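Local coordinates for tricorn protease (Thermoplasma acidophilum, PDB 1K32), which acts as a serine protease that probably degrades peptides released by the proteasome, with beta propellers thought to gate substrate passage, at residues R59-D63 with G64-A68; K101-G104 with R105-F108; G113-P116 with D117-I121; F261-G265 with S266-F270. One frame throughout, in Å; residues are numbered along the deposited sequence.

Contact 1: residues R59-D63 with G64-A68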
loop_
_atom_site.group_PDB
_atom_site.type_symbol
_atom_site.label_atom_id
_atom_site.label_comp_id
_atom_site.label_asym_id
_atom_site.label_seq_id
_atom_site.Cartn_x
_atom_site.Cartn_y
_atom_site.Cartn_z
ATOM N N ARG A 59 -66.239 -3.906 -21.761
ATOM C CA ARG A 59 -67.485 -4.618 -22.005
ATOM C C ARG A 59 -68.543 -4.369 -20.944
ATOM O O ARG A 59 -68.279 -4.529 -19.750
ATOM C CB ARG A 59 -67.219 -6.131 -22.069
ATOM C CG ARG A 59 -66.427 -6.607 -23.290
ATOM C CD ARG A 59 -67.251 -6.417 -24.564
ATOM N NE ARG A 59 -68.465 -7.224 -24.542
ATOM C CZ ARG A 59 -68.490 -8.544 -24.694
ATOM N NH1 ARG A 59 -69.642 -9.197 -24.657
ATOM N NH2 ARG A 59 -67.364 -9.213 -24.895
ATOM N N PHE A 60 -69.741 -3.997 -21.389
ATOM C CA PHE A 60 -70.878 -3.775 -20.496
ATOM C C PHE A 60 -71.308 -5.129 -19.934
ATOM O O PHE A 60 -71.320 -6.119 -20.657
ATOM C CB PHE A 60 -72.110 -3.243 -21.249
ATOM C CG PHE A 60 -72.104 -1.760 -21.528
ATOM C CD1 PHE A 60 -71.955 -1.285 -22.828
ATOM C CD2 PHE A 60 -72.334 -0.845 -20.511
ATOM C CE1 PHE A 60 -72.046 0.084 -23.108
ATOM C CE2 PHE A 60 -72.423 0.526 -20.776
ATOM C CZ PHE A 60 -72.281 0.990 -22.077
ATOM N N PHE A 61 -71.665 -5.181 -18.658
ATOM C CA PHE A 61 -72.179 -6.425 -18.115
ATOM C C PHE A 61 -73.588 -6.480 -18.711
ATOM O O PHE A 61 -74.123 -5.452 -19.132
ATOM C CB PHE A 61 -72.254 -6.387 -16.584
ATOM C CG PHE A 61 -71.015 -6.885 -15.910
ATOM C CD1 PHE A 61 -69.833 -6.152 -15.956
ATOM C CD2 PHE A 61 -71.023 -8.098 -15.228
ATOM C CE1 PHE A 61 -68.675 -6.624 -15.329
ATOM C CE2 PHE A 61 -69.874 -8.576 -14.600
ATOM C CZ PHE A 61 -68.701 -7.836 -14.651
ATOM N N PRO A 62 -74.202 -7.671 -18.754
ATOM C CA PRO A 62 -75.549 -7.862 -19.307
ATOM C C PRO A 62 -76.626 -6.814 -18.980
ATOM O O PRO A 62 -77.407 -6.440 -19.854
ATOM C CB PRO A 62 -75.929 -9.267 -18.816
ATOM C CG PRO A 62 -75.062 -9.457 -17.594
ATOM C CD PRO A 62 -73.757 -8.895 -18.072
ATOM N N ASP A 63 -76.670 -6.340 -17.740
ATOM C CA ASP A 63 -77.675 -5.357 -17.359
ATOM C C ASP A 63 -77.243 -3.916 -17.618
ATOM O O ASP A 63 -77.978 -2.975 -17.297
ATOM C CB ASP A 63 -78.053 -5.532 -15.887
ATOM C CG ASP A 63 -76.890 -5.299 -14.952
ATOM O OD1 ASP A 63 -77.032 -5.596 -13.747
ATOM O OD2 ASP A 63 -75.838 -4.812 -15.413
ATOM N N GLY A 64 -76.057 -3.756 -18.203
ATOM C CA GLY A 64 -75.529 -2.437 -18.507
ATOM C C GLY A 64 -75.205 -1.575 -17.296
ATOM O O GLY A 64 -75.106 -0.356 -17.417
ATOM N N ARG A 65 -75.029 -2.198 -16.134
ATOM C CA ARG A 65 -74.727 -1.467 -14.903
ATOM C C ARG A 65 -73.217 -1.364 -14.639
ATOM O O ARG A 65 -72.694 -0.296 -14.313
ATOM C CB ARG A 65 -75.397 -2.163 -13.715
ATOM C CG ARG A 65 -76.893 -2.441 -13.889
ATOM C CD ARG A 65 -77.756 -1.383 -13.229
ATOM N NE ARG A 65 -77.545 -1.328 -11.785
ATOM C CZ ARG A 65 -78.006 -0.357 -11.005
ATOM N NH1 ARG A 65 -77.767 -0.377 -9.700
ATOM N NH2 ARG A 65 -78.706 0.638 -11.534
ATOM N N LYS A 66 -72.524 -2.485 -14.759
ATOM C CA LYS A 66 -71.088 -2.514 -14.530
ATOM C C LYS A 66 -70.356 -2.687 -15.867
ATOM O O LYS A 66 -70.935 -3.147 -16.859
ATOM C CB LYS A 66 -70.737 -3.672 -13.589
ATOM C CG LYS A 66 -69.298 -3.648 -13.082
ATOM C CD LYS A 66 -68.933 -4.927 -12.343
ATOM C CE LYS A 66 -69.746 -5.110 -11.093
ATOM N NZ LYS A 66 -69.401 -6.396 -10.424
ATOM N N ILE A 67 -69.084 -2.308 -15.891
ATOM C CA ILE A 67 -68.278 -2.438 -17.096
ATOM C C ILE A 67 -66.962 -3.140 -16.782
ATOM O O ILE A 67 -66.242 -2.748 -15.860
ATOM C CB ILE A 67 -67.978 -1.050 -17.718
ATOM C CG1 ILE A 67 -69.285 -0.368 -18.134
ATOM C CG2 ILE A 67 -67.036 -1.201 -18.915
ATOM C CD1 ILE A 67 -69.097 1.060 -18.582
ATOM N N ALA A 68 -66.654 -4.183 -17.545
ATOM C CA ALA A 68 -65.405 -4.916 -17.354
ATOM C C ALA A 68 -64.365 -4.255 -18.260
ATOM O O ALA A 68 -64.637 -3.968 -19.433
ATOM C CB ALA A 68 -65.596 -6.374 -17.712
#
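K66 lays its aliphatic chain over one face of the F61 ring, with K66 CD 3.4 Å from F61 CE1. CG of K66 stands opposite the backbone N (chi1 -170°), and the chain stays straight as far as CD before bending at chi3. The two side chains therefore run alongside each other and point the same way, which brings the ammonium off-centre above the ring, NZ of K66 5.0 Å from the F61 centroid, as a cation-pi contact. The same ring atom of F61, CE1, also meets CB of A68 at 3.9 Å. F60 and I67 lie on the other face of the hairpin from A68, again side by side, with F60 CD2 3.9 Å from I67 CG1.

The backbone bonds of R59 with A68, and then F61 N to K66 O at 2.8 Å, bring the strands to a type I turn from F61 to G64. G64 N closes it on F61 O at 2.7 Å, from above the carbonyl plane, and G64 has the positive phi that suits a residue without a side chain. D63 takes chi1 63°, which folds OD2 back to accept R65 N at 2.8 Å in an Asx turn; the guanidinium of R65 reaches away to a salt bridge with E88. K66 N is buried without a partner in the model.

This is the hairpin of strands 54-60 and 66-73 in a propeller blade. F60 and I67 rest on I28 of strand 26-31, R59 and A68 touch V111 of strand 110-114, and F61 meets F84 of strand 79-86 edge-to-face.

Contact 2: residues K101-G104 with R105-F108; sequences KSTG and RRMF
T103 and R106 close a type I turn that is held rather loosely by its backbone. R106 N reaches T103 O at 3.1 Å and T103 N reaches R106 O at 3.2 Å, both donors standing well above the carbonyl planes. Chi1 of T103 (70°) swings OG1 back over the turn, where R106 N makes a weak additional bond to it at 3.0 Å.

The tighter packing comes from M107. Its CG lies 3.2 Å from T103 O, and the bend at chi3 carries CE to within 3.3 Å of G104 O. S102 OG sits 3.4 Å from M107 CA while being hydrogen-bonded to R70. Beyond M107, the centre of an inverse gamma turn, the second strand soon gives way to loop.

The more open side holds K101 and G104, both exposed, and the long chain of R105, extended from CG to NE. Its guanidinium lies with one face over T103 CB, NH2 of R105 being 3.8 Å from that atom, and makes a cation-pi contact with Y722. Replacing R105 with a serine would probably uncover the T103 side chain and leave the Y722 ring without its cation.

S102 and M107 face strand 66-73, touching M72 and R70 respectively, and the backbone of S102 bonds to N78. Beyond the hairpin, F108 reaches D125 and T134, while R106 touches S132.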
loop_
_atom_site.group_PDB
_atom_site.type_symbol
_atom_site.label_atom_id
_atom_site.label_comp_id
_atom_site.label_asym_id
_atom_site.label_seq_id
_atom_site.Cartn_x
_atom_site.Cartn_y
_atom_site.Cartn_z
ATOM N N LYS A 101 -49.139 -11.644 -19.754
ATOM C CA LYS A 101 -48.220 -11.138 -20.774
ATOM C C LYS A 101 -49.035 -10.657 -21.969
ATOM O O LYS A 101 -50.037 -11.262 -22.327
ATOM C CB LYS A 101 -47.265 -12.227 -21.248
ATOM C CG LYS A 101 -46.397 -12.852 -20.171
ATOM C CD LYS A 101 -45.510 -13.924 -20.800
ATOM C CE LYS A 101 -44.608 -14.607 -19.784
ATOM N NZ LYS A 101 -43.645 -15.512 -20.473
ATOM N N SER A 102 -48.589 -9.585 -22.606
ATOM C CA SER A 102 -49.331 -9.047 -23.741
ATOM C C SER A 102 -48.404 -8.475 -24.816
ATOM O O SER A 102 -47.350 -7.941 -24.497
ATOM C CB SER A 102 -50.277 -7.947 -23.226
ATOM O OG SER A 102 -50.989 -7.282 -24.256
ATOM N N THR A 103 -48.791 -8.636 -26.079
ATOM C CA THR A 103 -48.067 -8.058 -27.217
ATOM C C THR A 103 -49.188 -7.463 -28.073
ATOM O O THR A 103 -50.360 -7.800 -27.876
ATOM C CB THR A 103 -47.293 -9.105 -28.057
ATOM O OG1 THR A 103 -48.215 -9.944 -28.766
ATOM C CG2 THR A 103 -46.420 -9.960 -27.161
ATOM N N GLY A 104 -48.847 -6.574 -29.002
ATOM C CA GLY A 104 -49.865 -5.970 -29.840
ATOM C C GLY A 104 -50.695 -6.971 -30.627
ATOM O O GLY A 104 -51.877 -6.751 -30.858
ATOM N N ARG A 105 -50.084 -8.079 -31.025
ATOM C CA ARG A 105 -50.784 -9.103 -31.794
ATOM C C ARG A 105 -51.427 -10.190 -30.924
ATOM O O ARG A 105 -52.193 -11.024 -31.419
ATOM C CB ARG A 105 -49.826 -9.726 -32.819
ATOM C CG ARG A 105 -48.498 -10.138 -32.226
ATOM C CD ARG A 105 -47.379 -10.216 -33.266
ATOM N NE ARG A 105 -46.118 -10.588 -32.628
ATOM C CZ ARG A 105 -45.424 -9.796 -31.814
ATOM N NH1 ARG A 105 -44.294 -10.231 -31.272
ATOM N NH2 ARG A 105 -45.843 -8.564 -31.556
ATOM N N ARG A 106 -51.115 -10.191 -29.631
ATOM C CA ARG A 106 -51.717 -11.165 -28.728
ATOM C C ARG A 106 -51.947 -10.489 -27.389
ATOM O O ARG A 106 -51.201 -10.691 -26.435
ATOM C CB ARG A 106 -50.827 -12.404 -28.561
ATOM C CG ARG A 106 -50.643 -13.207 -29.847
ATOM C CD ARG A 106 -50.058 -14.600 -29.592
ATOM N NE ARG A 106 -48.786 -14.574 -28.869
ATOM C CZ ARG A 106 -48.111 -15.662 -28.502
ATOM N NH1 ARG A 106 -46.959 -15.543 -27.847
ATOM N NH2 ARG A 106 -48.585 -16.874 -28.779
ATOM N N MET A 107 -52.978 -9.654 -27.348
ATOM C CA MET A 107 -53.351 -8.905 -26.150
ATOM C C MET A 107 -54.228 -9.814 -25.306
ATOM O O MET A 107 -55.456 -9.669 -25.282
ATOM C CB MET A 107 -54.111 -7.632 -26.550
ATOM C CG MET A 107 -53.249 -6.575 -27.254
ATOM S SD MET A 107 -54.176 -5.093 -27.733
ATOM C CE MET A 107 -54.575 -5.526 -29.374
ATOM N N PHE A 108 -53.580 -10.742 -24.603
ATOM C CA PHE A 108 -54.281 -11.732 -23.801
ATOM C C PHE A 108 -54.668 -11.325 -22.384
ATOM O O PHE A 108 -54.194 -10.320 -21.866
ATOM C CB PHE A 108 -53.480 -13.044 -23.824
ATOM C CG PHE A 108 -53.406 -13.679 -25.198
ATOM C CD1 PHE A 108 -52.536 -14.747 -25.449
ATOM C CD2 PHE A 108 -54.240 -13.235 -26.233
ATOM C CE1 PHE A 108 -52.500 -15.369 -26.702
ATOM C CE2 PHE A 108 -54.209 -13.856 -27.500
ATOM C CZ PHE A 108 -53.336 -14.927 -27.728
#

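Contact 3: residues G113-P116 with D117-I121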
loop_
_atom_site.group_PDB
_atom_site.type_symbol
_atom_site.label_atom_id
_atom_site.label_comp_id
_atom_site.label_asym_id
_atom_site.label_seq_id
_atom_site.Cartn_x
_atom_site.Cartn_y
_atom_site.Cartn_z
ATOM N N GLY A 113 -66.679 -13.124 -22.374
ATOM C CA GLY A 113 -68.120 -13.113 -22.519
ATOM C C GLY A 113 -68.812 -13.155 -21.166
ATOM O O GLY A 113 -68.167 -13.034 -20.118
ATOM N N PHE A 114 -70.132 -13.299 -21.187
ATOM C CA PHE A 114 -70.909 -13.367 -19.959
ATOM C C PHE A 114 -71.877 -14.535 -20.053
ATOM O O PHE A 114 -72.543 -14.717 -21.080
ATOM C CB PHE A 114 -71.679 -12.067 -19.733
ATOM C CG PHE A 114 -70.815 -10.846 -19.705
ATOM C CD1 PHE A 114 -70.482 -10.189 -20.887
ATOM C CD2 PHE A 114 -70.321 -10.351 -18.497
ATOM C CE1 PHE A 114 -69.671 -9.056 -20.872
ATOM C CE2 PHE A 114 -69.512 -9.223 -18.469
ATOM C CZ PHE A 114 -69.185 -8.570 -19.665
ATOM N N ASP A 115 -71.956 -15.324 -18.984
ATOM C CA ASP A 115 -72.834 -16.469 -18.985
ATOM C C ASP A 115 -74.282 -16.022 -18.792
ATOM O O ASP A 115 -74.547 -14.846 -18.551
ATOM C CB ASP A 115 -72.387 -17.489 -17.915
ATOM C CG ASP A 115 -72.656 -17.030 -16.495
ATOM O OD1 ASP A 115 -72.016 -17.578 -15.575
ATOM O OD2 ASP A 115 -73.507 -16.146 -16.288
ATOM N N PRO A 116 -75.237 -16.950 -18.928
ATOM C CA PRO A 116 -76.658 -16.622 -18.767
ATOM C C PRO A 116 -77.022 -15.942 -17.440
ATOM O O PRO A 116 -77.953 -15.148 -17.402
ATOM C CB PRO A 116 -77.343 -17.974 -18.945
ATOM C CG PRO A 116 -76.439 -18.665 -19.928
ATOM C CD PRO A 116 -75.070 -18.349 -19.356
ATOM N N ASP A 117 -76.293 -16.249 -16.369
ATOM C CA ASP A 117 -76.550 -15.645 -15.061
ATOM C C ASP A 117 -75.981 -14.227 -14.986
ATOM O O ASP A 117 -76.250 -13.488 -14.044
ATOM C CB ASP A 117 -75.937 -16.506 -13.948
ATOM C CG ASP A 117 -76.720 -17.794 -13.694
ATOM O OD1 ASP A 117 -76.234 -18.647 -12.920
ATOM O OD2 ASP A 117 -77.824 -17.957 -14.254
ATOM N N GLY A 118 -75.194 -13.850 -15.990
ATOM C CA GLY A 118 -74.598 -12.526 -16.009
ATOM C C GLY A 118 -73.197 -12.472 -15.426
ATOM O O GLY A 118 -72.641 -11.386 -15.252
ATOM N N ASN A 119 -72.615 -13.629 -15.121
ATOM C CA ASN A 119 -71.270 -13.644 -14.557
ATOM C C ASN A 119 -70.202 -13.451 -15.617
ATOM O O ASN A 119 -70.315 -13.953 -16.739
ATOM C CB ASN A 119 -71.001 -14.958 -13.825
ATOM C CG ASN A 119 -72.025 -15.237 -12.752
ATOM O OD1 ASN A 119 -72.760 -16.221 -12.823
ATOM N ND2 ASN A 119 -72.088 -14.368 -11.754
ATOM N N LEU A 120 -69.157 -12.723 -15.245
ATOM C CA LEU A 120 -68.047 -12.466 -16.149
ATOM C C LEU A 120 -67.232 -13.727 -16.429
ATOM O O LEU A 120 -66.903 -14.478 -15.514
ATOM C CB LEU A 120 -67.123 -11.413 -15.551
ATOM C CG LEU A 120 -65.822 -11.137 -16.312
ATOM C CD1 LEU A 120 -66.145 -10.648 -17.715
ATOM C CD2 LEU A 120 -65.001 -10.096 -15.556
ATOM N N ILE A 121 -66.939 -13.960 -17.707
ATOM C CA ILE A 121 -66.095 -15.075 -18.120
ATOM C C ILE A 121 -64.868 -14.404 -18.723
ATOM O O ILE A 121 -64.996 -13.528 -19.584
ATOM C CB ILE A 121 -66.731 -15.961 -19.223
ATOM C CG1 ILE A 121 -68.089 -16.502 -18.757
ATOM C CG2 ILE A 121 -65.772 -17.123 -19.541
ATOM C CD1 ILE A 121 -68.001 -17.340 -17.490
#
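OD2 of D115 is gripped by three backbone N-H groups of the turn that follows it. N119 N gives the firm bond, 2.9 Å to D115 OD2 and fairly straight at 154°, from above the carboxylate plane; D117 N at 2.8 Å and G118 N at 2.9 Å make weaker, sharply bent bonds to that same oxygen. The motif is a beta hairpin with a type I turn from D115 to G118 and a G1 bulge at G118, whose positive phi would jam a side chain against the preceding carbonyl oxygen.

The carboxylate gets there because CG of D115 sits between the backbone N and carbonyl carbon (chi1 72°), tucking the group inside the loop. Backbone bonds frame it: G118 N to D115 O closes the turn, and D115 N to N119 O, 3.1 Å, spans the bulge. With an alanine here, the N-H of N119 would probably lose its acceptor and the loop, held by its backbone bonds alone, would be freer to move.

Further along, G113 pairs with I121, I121 N meeting G113 O at 2.9 Å. The hairpin joins strands 110-114 and 120-124 of one blade; D115 and I121 touch R138 of strand 135-140, and P116 lies on F159 of strand 156-160. F114 and L120 share the other face, their side chains crossing so that F114 CE2 sits 3.7 Å from L120 CD1.

Contact 4: residues F261-G265 with S266-F270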
loop_
_atom_site.group_PDB
_atom_site.type_symbol
_atom_site.label_atom_id
_atom_site.label_comp_id
_atom_site.label_asym_id
_atom_site.label_seq_id
_atom_site.Cartn_x
_atom_site.Cartn_y
_atom_site.Cartn_z
ATOM N N PHE A 261 -69.312 -1.026 -33.916
ATOM C CA PHE A 261 -67.967 -1.364 -34.369
ATOM C C PHE A 261 -67.143 -0.112 -34.696
ATOM O O PHE A 261 -67.671 0.987 -34.790
ATOM C CB PHE A 261 -68.037 -2.315 -35.586
ATOM C CG PHE A 261 -68.560 -1.674 -36.854
ATOM C CD1 PHE A 261 -67.693 -1.035 -37.743
ATOM C CD2 PHE A 261 -69.925 -1.702 -37.154
ATOM C CE1 PHE A 261 -68.182 -0.430 -38.921
ATOM C CE2 PHE A 261 -70.423 -1.105 -38.319
ATOM C CZ PHE A 261 -69.555 -0.468 -39.204
ATOM N N SER A 262 -65.837 -0.276 -34.826
ATOM C CA SER A 262 -64.978 0.854 -35.139
ATOM C C SER A 262 -64.395 0.681 -36.537
ATOM O O SER A 262 -64.211 -0.443 -37.003
ATOM C CB SER A 262 -63.853 0.978 -34.104
ATOM O OG SER A 262 -63.139 -0.241 -33.976
ATOM N N LYS A 263 -64.127 1.799 -37.201
ATOM C CA LYS A 263 -63.566 1.782 -38.546
ATOM C C LYS A 263 -62.908 3.124 -38.895
ATOM O O LYS A 263 -63.534 4.176 -38.815
ATOM C CB LYS A 263 -64.667 1.458 -39.576
ATOM C CG LYS A 263 -64.147 1.324 -41.005
ATOM C CD LYS A 263 -65.207 0.834 -41.995
ATOM C CE LYS A 263 -66.337 1.841 -42.213
ATOM N NZ LYS A 263 -65.904 3.121 -42.842
ATOM N N GLY A 264 -61.639 3.080 -39.283
ATOM C CA GLY A 264 -60.935 4.296 -39.646
ATOM C C GLY A 264 -61.009 5.440 -38.646
ATOM O O GLY A 264 -61.029 6.599 -39.043
ATOM N N GLY A 265 -61.056 5.126 -37.354
ATOM C CA GLY A 265 -61.112 6.180 -36.357
ATOM C C GLY A 265 -62.499 6.632 -35.939
ATOM O O GLY A 265 -62.621 7.483 -35.068
ATOM N N SER A 266 -63.547 6.088 -36.555
ATOM C CA SER A 266 -64.912 6.465 -36.191
ATOM C C SER A 266 -65.684 5.277 -35.633
ATOM O O SER A 266 -65.299 4.121 -35.816
ATOM C CB SER A 266 -65.666 7.034 -37.396
ATOM O OG SER A 266 -65.258 8.364 -37.690
ATOM N N ILE A 267 -66.778 5.582 -34.950
ATOM C CA ILE A 267 -67.637 4.575 -34.347
ATOM C C ILE A 267 -68.919 4.484 -35.174
ATOM O O ILE A 267 -69.555 5.498 -35.458
ATOM C CB ILE A 267 -68.017 4.965 -32.897
ATOM C CG1 ILE A 267 -66.754 5.192 -32.058
ATOM C CG2 ILE A 267 -68.923 3.901 -32.293
ATOM C CD1 ILE A 267 -65.803 4.015 -32.008
ATOM N N TYR A 268 -69.297 3.267 -35.545
ATOM C CA TYR A 268 -70.492 3.054 -36.345
ATOM C C TYR A 268 -71.450 2.044 -35.718
ATOM O O TYR A 268 -71.057 1.238 -34.880
ATOM C CB TYR A 268 -70.122 2.534 -37.726
ATOM C CG TYR A 268 -69.288 3.458 -38.591
ATOM C CD1 TYR A 268 -67.908 3.552 -38.430
ATOM C CD2 TYR A 268 -69.876 4.179 -39.625
ATOM C CE1 TYR A 268 -67.130 4.340 -39.299
ATOM C CE2 TYR A 268 -69.112 4.965 -40.494
ATOM C CZ TYR A 268 -67.748 5.036 -40.330
ATOM O OH TYR A 268 -67.005 5.773 -41.225
ATOM N N ILE A 269 -72.705 2.089 -36.158
ATOM C CA ILE A 269 -73.724 1.163 -35.686
ATOM C C ILE A 269 -74.319 0.422 -36.877
ATOM O O ILE A 269 -74.666 1.032 -37.889
ATOM C CB ILE A 269 -74.895 1.874 -34.974
ATOM C CG1 ILE A 269 -74.421 2.530 -33.680
ATOM C CG2 ILE A 269 -76.004 0.868 -34.693
ATOM C CD1 ILE A 269 -75.545 3.191 -32.891
ATOM N N PHE A 270 -74.428 -0.893 -36.752
ATOM C CA PHE A 270 -75.022 -1.713 -37.794
ATOM C C PHE A 270 -76.321 -2.301 -37.245
ATOM O O PHE A 270 -76.312 -2.996 -36.221
ATOM C CB PHE A 270 -74.080 -2.846 -38.195
ATOM C CG PHE A 270 -74.710 -3.854 -39.119
ATOM C CD1 PHE A 270 -75.148 -3.480 -40.382
ATOM C CD2 PHE A 270 -74.877 -5.174 -38.718
ATOM C CE1 PHE A 270 -75.745 -4.408 -41.230
ATOM C CE2 PHE A 270 -75.475 -6.110 -39.563
ATOM C CZ PHE A 270 -75.909 -5.723 -40.819
HETATM O O HOH W 1 -64.257 4.866 -41.735
#
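Two different first torsions bring F261 and K263 to Y268 from across the hairpin. F261 has CG between the backbone N and carbonyl carbon (chi1 69°), which turns its ring under Y268: CB of Y268 stands over one ring face, 3.4 Å from F261 CZ. The two rings are nearly parallel, their planes 8° apart, but slid so far that they barely overlap. K263 instead starts with CG opposite the backbone N (chi1 -176°) and then bends at chi3 and chi4, setting CE over the face of the Y268 ring, 4.3 Å from its centroid, in a CH-pi contact. K263 O lies in the plane of that ring, at its edge.

The ammonium of K263 forms a salt bridge with D246 and also donates to a water, NZ to water oxygen 2.6 Å; the water lies 2.9 Å from Y268 OH, linking both polar ends, and bonds weakly to K263 O. On the opposite face, S262 and I267 lie across from each other.

Y268 N to F261 O, 2.9 Å and almost linear, is one of four backbone bonds. G264 and G265 form the type I' turn characteristic of a tight two-residue beta hairpin, here linking the two middle strands of a four-stranded propeller blade.

In the fold
All four contacts are hairpin ends in beta-sheets of the N-terminal six-bladed propeller. Contacts 1 and 3 turn the first two strands of successive blades and touch each other, F61 packing against F114 and P62 against G118; both are partly buried, with aromatic rings beside an aspartate-held turn. Contact 4 joins the middle strands of another blade: it is buried, regular, and pairs aromatic packing with a lysine-water bridge. Contact 2 reaches the same sheet as contact 1, yet is a surface contact although its centre lies only about 12 Å from the centre of the chain, against 31 to 35 Å for the centres of the others; it relies on weaker backbone bonds, with R105 and R106 running to other parts of the same chain.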